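Local coordinates for protein glycerol-3-phosphate dehydrogenase [NAD(+)] (Dunaliella salina, PDB 6IUY) that probably interconverts dihydroxyacetone phosphate and sn-glycerol 3-phosphate with NAD, in a chain that also carries a phosphatase-like domain holding magnesium, at residues G265-Q277 against L407-E419. Numbering follows the deposited sequence.
Sequences GAWACTAVRMVAQ and LMGANIAGDIAKE. With NAD (nicotinamide-adenine-dinucleotide), chain C.
Trp267 lays its indole on the 407-419 segment: CB of Asn411 sits over the six-membered ring in a CH-pi contact, 3.9 Å from the centroid, while Leu407 CD2 approaches the edge. Trp267 CG stands anti to its own backbone N (chi1 -180°), which carries the ring down from the helix start to the nicotinamide, whose C5N lies over a face. The indole N-H is satisfied by a water, 3.1 Å from Trp267 NE1, that in turn donates to Leu407 O. With an alanine in place of Trp267, that water would probably lose its indole donor and the nicotinamide the ring it packs on. Farther along the helix, Ala417 CB packs 3.6 Å from Thr270 CB, and Ile416 CG2 lies 3.7 Å from Met274 SD. Thr270 OG1 is buried with no partner in the model, though the doubtful placing of this side chain makes that less certain.

At the far end one oxygen, Glu419 OE2, accepts from two side chains. Arg273 NH1 reaches its anti lone pair at 2.9 Å as a salt bridge, and Gln277 NE2 comes nearly along the C-O axis, longer at 3.3 Å but straight (162°). Arg273 NH1 also gives to a water that donates to Ile416 O, while NE is held by Asp326 O; Gln277 OE1 is hydrogen-bonded to Tyr445 OH.

Both segments also bind NAD through backbone amides: Ala266 N, Trp267 N and Ala268 N hold the diphosphate at the start of a Rossmann-type helix, and Ala413 N gives its hydrogen to NAD O7N, the carboxamide oxygen, at 2.9 Å. The chemistry thus implies a division of labour: main-chain N-H groups grip the cofactor at one end, and at the other a salt bridge, with the Gln277 amide beside it, joins the helix to the turn after helix 413-416.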
ATOM      1  N   GLY A 265      11.705  -3.501  27.723  1.00 42.31           N
ATOM      2  CA  GLY A 265      12.248  -2.263  27.209  1.00 33.81           C
ATOM      3  C   GLY A 265      11.156  -1.240  27.013  1.00 38.80           C
ATOM      4  O   GLY A 265      10.050  -1.360  27.554  1.00 37.13           O
ATOM      5  N   ALA A 266      11.472  -0.221  26.220  1.00 35.76           N
ATOM      6  CA  ALA A 266      10.564   0.884  26.002  1.00 38.45           C
ATOM      7  C   ALA A 266       9.219   0.398  25.479  1.00 30.62           C
ATOM      8  O   ALA A 266       8.188   0.736  26.031  1.00 30.01           O
ATOM      9  CB  ALA A 266      11.200   1.902  25.023  1.00 35.18           C
ATOM     10  N   TRP A 267       9.242  -0.394  24.417  1.00 36.46           N
ATOM     11  CA  TRP A 267       8.022  -0.877  23.761  1.00 39.36           C
ATOM     12  C   TRP A 267       7.412  -2.035  24.553  1.00 35.05           C
ATOM     13  O   TRP A 267       6.187  -2.154  24.684  1.00 35.25           O
ATOM     14  CB  TRP A 267       8.351  -1.297  22.311  1.00 33.48           C
ATOM     15  CG  TRP A 267       7.180  -1.827  21.477  1.00 37.19           C
ATOM     16  CD1 TRP A 267       7.177  -2.963  20.703  1.00 36.46           C
ATOM     17  CD2 TRP A 267       5.880  -1.243  21.324  1.00 33.83           C
ATOM     18  NE1 TRP A 267       5.957  -3.107  20.076  1.00 36.80           N
ATOM     19  CE2 TRP A 267       5.147  -2.067  20.441  1.00 36.53           C
ATOM     20  CE3 TRP A 267       5.264  -0.101  21.840  1.00 36.07           C
ATOM     21  CZ2 TRP A 267       3.820  -1.796  20.086  1.00 31.58           C
ATOM     22  CZ3 TRP A 267       3.958   0.173  21.476  1.00 35.72           C
ATOM     23  CH2 TRP A 267       3.250  -0.673  20.606  1.00 37.12           C
ATOM     24  N   ALA A 268       8.268  -2.887  25.096  1.00 33.08           N
ATOM     25  CA  ALA A 268       7.768  -3.951  25.968  1.00 34.98           C
ATOM     26  C   ALA A 268       6.928  -3.348  27.083  1.00 37.02           C
ATOM     27  O   ALA A 268       5.785  -3.772  27.284  1.00 35.58           O
ATOM     28  CB  ALA A 268       8.901  -4.774  26.520  1.00 36.23           C
ATOM     29  N   CYS A 269       7.444  -2.323  27.768  1.00 33.55           N
ATOM     30  CA  CYS A 269       6.692  -1.710  28.870  1.00 32.46           C
ATOM     31  C   CYS A 269       5.436  -0.962  28.426  1.00 35.74           C
ATOM     32  O   CYS A 269       4.436  -0.948  29.164  1.00 33.82           O
ATOM     33  CB  CYS A 269       7.567  -0.746  29.681  1.00 36.24           C
ATOM     34  SG  CYS A 269       8.903  -1.551  30.629  1.00 41.89           S
ATOM     35  N   THR A 270       5.443  -0.301  27.266  1.00 35.55           N
ATOM     36  CA  THR A 270       4.223   0.441  26.973  1.00 36.42           C
ATOM     37  C   THR A 270       3.234  -0.602  26.474  1.00 35.79           C
ATOM     38  O   THR A 270       2.050  -0.493  26.730  1.00 35.71           O
ATOM     39  CB  THR A 270       4.395   1.652  25.980  1.00 41.58           C
ATOM     40  OG1 THR A 270       3.674   1.430  24.757  1.00 41.40           O
ATOM     41  CG2 THR A 270       5.850   2.005  25.717  1.00 28.16           C
ATOM     42  N   ALA A 271       3.734  -1.667  25.854  1.00 32.54           N
ATOM     43  CA  ALA A 271       2.876  -2.778  25.507  1.00 36.06           C
ATOM     44  C   ALA A 271       2.232  -3.420  26.765  1.00 44.48           C
ATOM     45  O   ALA A 271       0.997  -3.578  26.845  1.00 36.70           O
ATOM     46  CB  ALA A 271       3.673  -3.814  24.701  1.00 35.44           C
ATOM     47  N   VAL A 272       3.048  -3.791  27.755  1.00 41.03           N
ATOM     48  CA  VAL A 272       2.499  -4.436  28.962  1.00 37.38           C
ATOM     49  C   VAL A 272       1.515  -3.518  29.654  1.00 37.19           C
ATOM     50  O   VAL A 272       0.592  -3.976  30.322  1.00 41.28           O
ATOM     51  CB  VAL A 272       3.604  -4.853  29.965  1.00 37.15           C
ATOM     52  CG1 VAL A 272       3.902  -3.726  30.918  1.00 37.72           C
ATOM     53  CG2 VAL A 272       3.159  -6.068  30.753  1.00 41.19           C
ATOM     54  N   ARG A 273       1.693  -2.209  29.488  1.00 38.99           N
ATOM     55  CA  ARG A 273       0.793  -1.237  30.104  1.00 32.65           C
ATOM     56  C   ARG A 273      -0.604  -1.301  29.491  1.00 41.73           C
ATOM     57  O   ARG A 273      -1.623  -1.156  30.197  1.00 36.78           O
ATOM     58  CB  ARG A 273       1.357   0.173  29.955  1.00 40.39           C
ATOM     59  CG  ARG A 273       0.396   1.263  30.394  1.00 39.88           C
ATOM     60  CD  ARG A 273       0.977   2.663  30.290  1.00 34.79           C
ATOM     61  NE  ARG A 273       0.204   3.586  31.134  1.00 38.34           N
ATOM     62  CZ  ARG A 273      -0.811   4.338  30.706  1.00 40.27           C
ATOM     63  NH1 ARG A 273      -1.181   4.303  29.433  1.00 38.73           N
ATOM     64  NH2 ARG A 273      -1.456   5.135  31.549  1.00 39.01           N
ATOM     65  N   MET A 274      -0.652  -1.490  28.169  1.00 38.21           N
ATOM     66  CA  MET A 274      -1.918  -1.603  27.448  1.00 43.42           C
ATOM     67  C   MET A 274      -2.568  -2.950  27.731  1.00 38.78           C
ATOM     68  O   MET A 274      -3.757  -3.037  27.983  1.00 42.07           O
ATOM     69  CB  MET A 274      -1.712  -1.443  25.942  1.00 38.57           C
ATOM     70  CG  MET A 274      -1.068  -0.116  25.514  1.00 40.74           C
ATOM     71  SD  MET A 274      -1.256   0.086  23.715  1.00 38.88           S
ATOM     72  CE  MET A 274       0.057  -0.921  23.052  1.00 32.77           C
ATOM     73  N   VAL A 275      -1.759  -3.994  27.656  1.00 32.86           N
ATOM     74  CA  VAL A 275      -2.162  -5.357  27.980  1.00 40.42           C
ATOM     75  C   VAL A 275      -2.684  -5.474  29.416  1.00 44.35           C
ATOM     76  O   VAL A 275      -3.713  -6.116  29.686  1.00 43.72           O
ATOM     77  CB  VAL A 275      -0.975  -6.271  27.754  1.00 43.14           C
ATOM     78  CG1 VAL A 275      -1.032  -7.504  28.622  1.00 41.88           C
ATOM     79  CG2 VAL A 275      -0.858  -6.571  26.260  1.00 36.61           C
ATOM     80  N   ALA A 276      -2.011  -4.801  30.340  1.00 40.74           N
ATOM     81  CA  ALA A 276      -2.472  -4.802  31.716  1.00 41.31           C
ATOM     82  C   ALA A 276      -3.824  -4.093  31.867  1.00 40.96           C
ATOM     83  O   ALA A 276      -4.642  -4.506  32.687  1.00 40.32           O
ATOM     84  CB  ALA A 276      -1.409  -4.170  32.632  1.00 39.22           C
ATOM     85  N   GLN A 277      -4.072  -3.034  31.096  1.00 38.54           N
ATOM     86  CA  GLN A 277      -5.373  -2.343  31.164  1.00 42.00           C
ATOM     87  C   GLN A 277      -6.512  -3.247  30.720  1.00 43.90           C
ATOM     88  O   GLN A 277      -7.586  -3.207  31.312  1.00 47.80           O
ATOM     89  CB  GLN A 277      -5.391  -1.071  30.310  1.00 44.01           C
ATOM     90  CG  GLN A 277      -4.514   0.033  30.853  1.00 47.77           C
ATOM     91  CD  GLN A 277      -4.393   1.201  29.911  1.00 45.28           C
ATOM     92  OE1 GLN A 277      -4.641   1.083  28.696  1.00 42.12           O
ATOM     93  NE2 GLN A 277      -3.999   2.349  30.463  1.00 42.47           N
ATOM     94  N   LEU A 407       2.449  -8.656  16.166  1.00 37.23           N
ATOM     95  CA  LEU A 407       1.793  -7.365  16.232  1.00 38.12           C
ATOM     96  C   LEU A 407       2.774  -6.383  15.621  1.00 39.89           C
ATOM     97  O   LEU A 407       3.853  -6.174  16.173  1.00 36.96           O
ATOM     98  CB  LEU A 407       1.432  -6.980  17.669  1.00 32.57           C
ATOM     99  CG  LEU A 407       0.718  -5.656  17.984  1.00 36.30           C
ATOM    100  CD1 LEU A 407       0.166  -5.717  19.391  1.00 39.25           C
ATOM    101  CD2 LEU A 407       1.653  -4.462  17.878  1.00 33.48           C
ATOM    102  N   MET A 408       2.399  -5.801  14.486  1.00 37.28           N
ATOM    103  CA  MET A 408       3.272  -4.876  13.751  1.00 39.56           C
ATOM    104  C   MET A 408       2.499  -3.634  13.351  1.00 38.55           C
ATOM    105  O   MET A 408       1.383  -3.742  12.840  1.00 42.71           O
ATOM    106  CB  MET A 408       3.838  -5.543  12.508  1.00 35.09           C
ATOM    107  CG  MET A 408       4.577  -6.820  12.782  1.00 38.61           C
ATOM    108  SD  MET A 408       6.277  -6.486  13.248  1.00 41.82           S
ATOM    109  CE  MET A 408       6.518  -7.698  14.563  1.00 38.77           C
ATOM    110  N   GLY A 409       3.059  -2.460  13.611  1.00 39.55           N
ATOM    111  CA  GLY A 409       2.367  -1.224  13.295  1.00 38.55           C
ATOM    112  C   GLY A 409       3.288  -0.028  13.453  1.00 42.88           C
ATOM    113  O   GLY A 409       4.433  -0.170  13.899  1.00 44.17           O
ATOM    114  N   ALA A 410       2.812   1.146  13.058  1.00 39.89           N
ATOM    115  CA  ALA A 410       3.560   2.379  13.267  1.00 43.15           C
ATOM    116  C   ALA A 410       3.463   2.740  14.742  1.00 40.65           C
ATOM    117  O   ALA A 410       2.504   3.399  15.168  1.00 41.06           O
ATOM    118  CB  ALA A 410       3.012   3.499  12.389  1.00 43.10           C
ATOM    119  N   ASN A 411       4.430   2.277  15.535  1.00 49.97           N
ATOM    120  CA  ASN A 411       4.261   2.290  16.985  1.00 40.67           C
ATOM    121  C   ASN A 411       5.401   2.852  17.830  1.00 45.62           C
ATOM    122  O   ASN A 411       5.786   2.194  18.806  1.00 49.23           O
ATOM    123  CB  ASN A 411       4.016   0.865  17.509  1.00 39.81           C
ATOM    124  CG  ASN A 411       2.805   0.184  16.898  1.00 43.55           C
ATOM    125  OD1 ASN A 411       1.755   0.801  16.675  1.00 42.07           O
ATOM    126  ND2 ASN A 411       2.936  -1.125  16.667  1.00 40.75           N
ATOM    127  N   ILE A 412       5.933   4.027  17.521  1.00 39.79           N
ATOM    128  CA  ILE A 412       6.908   4.644  18.433  1.00 43.45           C
ATOM    129  C   ILE A 412       6.401   4.629  19.897  1.00 39.55           C
ATOM    130  O   ILE A 412       5.389   5.232  20.201  1.00 38.51           O
ATOM    131  CB  ILE A 412       7.215   6.102  18.034  1.00 41.97           C
ATOM    132  CG1 ILE A 412       7.670   6.192  16.569  1.00 38.29           C
ATOM    133  CG2 ILE A 412       8.218   6.733  19.021  1.00 34.73           C
ATOM    134  CD1 ILE A 412       8.603   5.111  16.154  1.00 41.99           C
ATOM    135  N   ALA A 413       7.112   3.949  20.793  1.00 37.84           N
ATOM    136  CA  ALA A 413       6.586   3.604  22.124  1.00 33.06           C
ATOM    137  C   ALA A 413       6.163   4.775  22.985  1.00 38.86           C
ATOM    138  O   ALA A 413       5.052   4.777  23.546  1.00 39.66           O
ATOM    139  CB  ALA A 413       7.615   2.787  22.884  1.00 38.37           C
ATOM    140  N   GLY A 414       7.050   5.758  23.123  1.00 36.98           N
ATOM    141  CA  GLY A 414       6.856   6.840  24.079  1.00 31.62           C
ATOM    142  C   GLY A 414       5.505   7.506  23.947  1.00 42.12           C
ATOM    143  O   GLY A 414       4.860   7.837  24.944  1.00 41.47           O
ATOM    144  N   ASP A 415       5.070   7.692  22.702  1.00 40.63           N
ATOM    145  CA  ASP A 415       3.797   8.340  22.407  1.00 44.75           C
ATOM    146  C   ASP A 415       2.557   7.485  22.708  1.00 37.69           C
ATOM    147  O   ASP A 415       1.532   7.978  23.173  1.00 38.94           O
ATOM    148  CB  ASP A 415       3.798   8.754  20.943  1.00 46.62           C
ATOM    149  CG  ASP A 415       4.859   9.785  20.649  1.00 54.09           C
ATOM    150  OD1 ASP A 415       4.951  10.771  21.421  1.00 58.42           O
ATOM    151  OD2 ASP A 415       5.619   9.600  19.671  1.00 61.55           O
ATOM    152  N   ILE A 416       2.647   6.205  22.412  1.00 35.36           N
ATOM    153  CA  ILE A 416       1.587   5.268  22.766  1.00 39.69           C
ATOM    154  C   ILE A 416       1.509   5.120  24.285  1.00 37.81           C
ATOM    155  O   ILE A 416       0.429   4.987  24.849  1.00 38.21           O
ATOM    156  CB  ILE A 416       1.830   3.927  22.091  1.00 36.99           C
ATOM    157  CG1 ILE A 416       1.787   4.127  20.574  1.00 33.12           C
ATOM    158  CG2 ILE A 416       0.835   2.886  22.555  1.00 36.17           C
ATOM    159  CD1 ILE A 416       2.407   2.970  19.775  1.00 39.84           C
ATOM    160  N   ALA A 417       2.652   5.183  24.958  1.00 36.48           N
ATOM    161  CA  ALA A 417       2.669   5.120  26.424  1.00 40.36           C
ATOM    162  C   ALA A 417       1.928   6.314  27.022  1.00 41.62           C
ATOM    163  O   ALA A 417       1.482   6.278  28.168  1.00 41.64           O
ATOM    164  CB  ALA A 417       4.106   5.074  26.944  1.00 40.54           C
ATOM    165  N   LYS A 418       1.790   7.377  26.235  1.00 40.85           N
ATOM    166  CA  LYS A 418       1.085   8.563  26.691  1.00 43.29           C
ATOM    167  C   LYS A 418      -0.337   8.551  26.152  1.00 44.84           C
ATOM    168  O   LYS A 418      -1.090   9.508  26.327  1.00 47.40           O
ATOM    169  CB  LYS A 418       1.835   9.824  26.264  1.00 48.06           C
ATOM    170  CG  LYS A 418       3.054  10.093  27.150  1.00 50.21           C
ATOM    171  CD  LYS A 418       4.204  10.689  26.389  1.00 53.25           C
ATOM    172  CE  LYS A 418       3.841  12.063  25.872  1.00 60.27           C
ATOM    173  NZ  LYS A 418       4.930  12.676  25.058  1.00 63.43           N
ATOM    174  N   GLU A 419      -0.688   7.454  25.490  1.00 44.70           N
ATOM    175  CA  GLU A 419      -2.040   7.237  24.990  1.00 41.77           C
ATOM    176  C   GLU A 419      -2.437   8.167  23.840  1.00 44.55           C
ATOM    177  O   GLU A 419      -3.621   8.468  23.654  1.00 47.07           O
ATOM    178  CB  GLU A 419      -3.044   7.371  26.146  1.00 47.65           C
ATOM    179  CG  GLU A 419      -2.759   6.403  27.308  1.00 45.26           C
ATOM    180  CD  GLU A 419      -3.908   6.283  28.307  1.00 47.51           C
ATOM    181  OE1 GLU A 419      -4.879   7.070  28.216  1.00 49.25           O
ATOM    182  OE2 GLU A 419      -3.842   5.383  29.178  1.00 42.54           O
TER
HETATM  183  PA  NAD C 701      14.746  -1.422  24.085  1.00 34.79           P
HETATM  184  O1A NAD C 701      14.156  -0.409  24.976  1.00 30.91           O
HETATM  185  O2A NAD C 701      15.216  -0.879  22.742  1.00 37.43           O
HETATM  186  O5B NAD C 701      16.044  -2.117  24.783  1.00 35.89           O
HETATM  187  C5B NAD C 701      16.174  -2.132  26.212  1.00 35.64           C
HETATM  188  C4B NAD C 701      16.103  -3.591  26.729  1.00 35.69           C
HETATM  189  O4B NAD C 701      17.156  -4.252  26.331  1.00 40.83           O
HETATM  190  C3B NAD C 701      16.199  -3.594  28.257  1.00 39.02           C
HETATM  191  O3B NAD C 701      15.008  -3.821  28.856  1.00 39.80           O
HETATM  192  C2B NAD C 701      17.179  -4.740  28.575  1.00 36.02           C
HETATM  193  O2B NAD C 701      16.597  -5.570  29.674  1.00 44.05           O
HETATM  194  C1B NAD C 701      17.278  -5.381  27.461  1.00 35.72           C
HETATM  195  N9A NAD C 701      18.522  -6.023  27.401  1.00 36.63           N
HETATM  196  C8A NAD C 701      19.761  -5.479  27.444  1.00 36.67           C
HETATM  197  N7A NAD C 701      20.650  -6.493  27.354  1.00 36.88           N
HETATM  198  C5A NAD C 701      19.968  -7.667  27.277  1.00 39.71           C
HETATM  199  C6A NAD C 701      20.374  -8.986  27.191  1.00 38.14           C
HETATM  200  N6A NAD C 701      21.714  -9.462  27.167  1.00 43.24           N
HETATM  201  N1A NAD C 701      19.463  -9.965  27.108  1.00 41.02           N
HETATM  202  C2A NAD C 701      18.137  -9.650  27.124  1.00 41.90           C
HETATM  203  N3A NAD C 701      17.734  -8.363  27.221  1.00 35.87           N
HETATM  204  C4A NAD C 701      18.654  -7.376  27.297  1.00 37.95           C
HETATM  205  O3  NAD C 701      13.639  -2.559  23.844  1.00 36.60           O
HETATM  206  PN  NAD C 701      12.173  -2.372  23.222  1.00 35.86           P
HETATM  207  O1N NAD C 701      11.844  -0.902  23.032  1.00 37.32           O
HETATM  208  O2N NAD C 701      11.128  -3.010  24.108  1.00 32.00           O
HETATM  209  O5D NAD C 701      12.200  -3.023  21.784  1.00 36.21           O
HETATM  210  C5D NAD C 701      12.297  -4.425  21.613  1.00 39.20           C
HETATM  211  C4D NAD C 701      11.667  -4.762  20.255  1.00 37.00           C
HETATM  212  O4D NAD C 701      10.590  -4.026  20.052  1.00 34.47           O
HETATM  213  C3D NAD C 701      12.646  -4.391  19.160  1.00 34.45           C
HETATM  214  O3D NAD C 701      12.726  -5.410  18.286  1.00 34.45           O
HETATM  215  C2D NAD C 701      12.033  -3.135  18.479  1.00 38.45           C
HETATM  216  O2D NAD C 701      12.529  -3.102  17.078  1.00 36.92           O
HETATM  217  C1D NAD C 701      10.748  -3.320  18.599  1.00 37.75           C
HETATM  218  N1N NAD C 701       9.941  -2.117  18.598  1.00 38.38           N
HETATM  219  C2N NAD C 701      10.299  -0.984  19.298  1.00 36.14           C
HETATM  220  C3N NAD C 701       9.486   0.148  19.268  1.00 41.35           C
HETATM  221  C7N NAD C 701       9.937   1.404  20.044  1.00 41.30           C
HETATM  222  O7N NAD C 701       9.419   2.481  19.823  1.00 41.86           O
HETATM  223  N7N NAD C 701      10.969   1.265  21.041  1.00 40.80           N
HETATM  224  C4N NAD C 701       8.311   0.158  18.547  1.00 43.10           C
HETATM  225  C5N NAD C 701       7.930  -0.984  17.866  1.00 38.17           C
HETATM  226  C6N NAD C 701       8.748  -2.114  17.909  1.00 39.32           C
HETATM  227  O   HOH W   1       5.527  -4.703  17.443  1.00 31.20           O
HETATM  228  O   HOH W   2      -0.239   3.121  27.078  1.00 41.41           O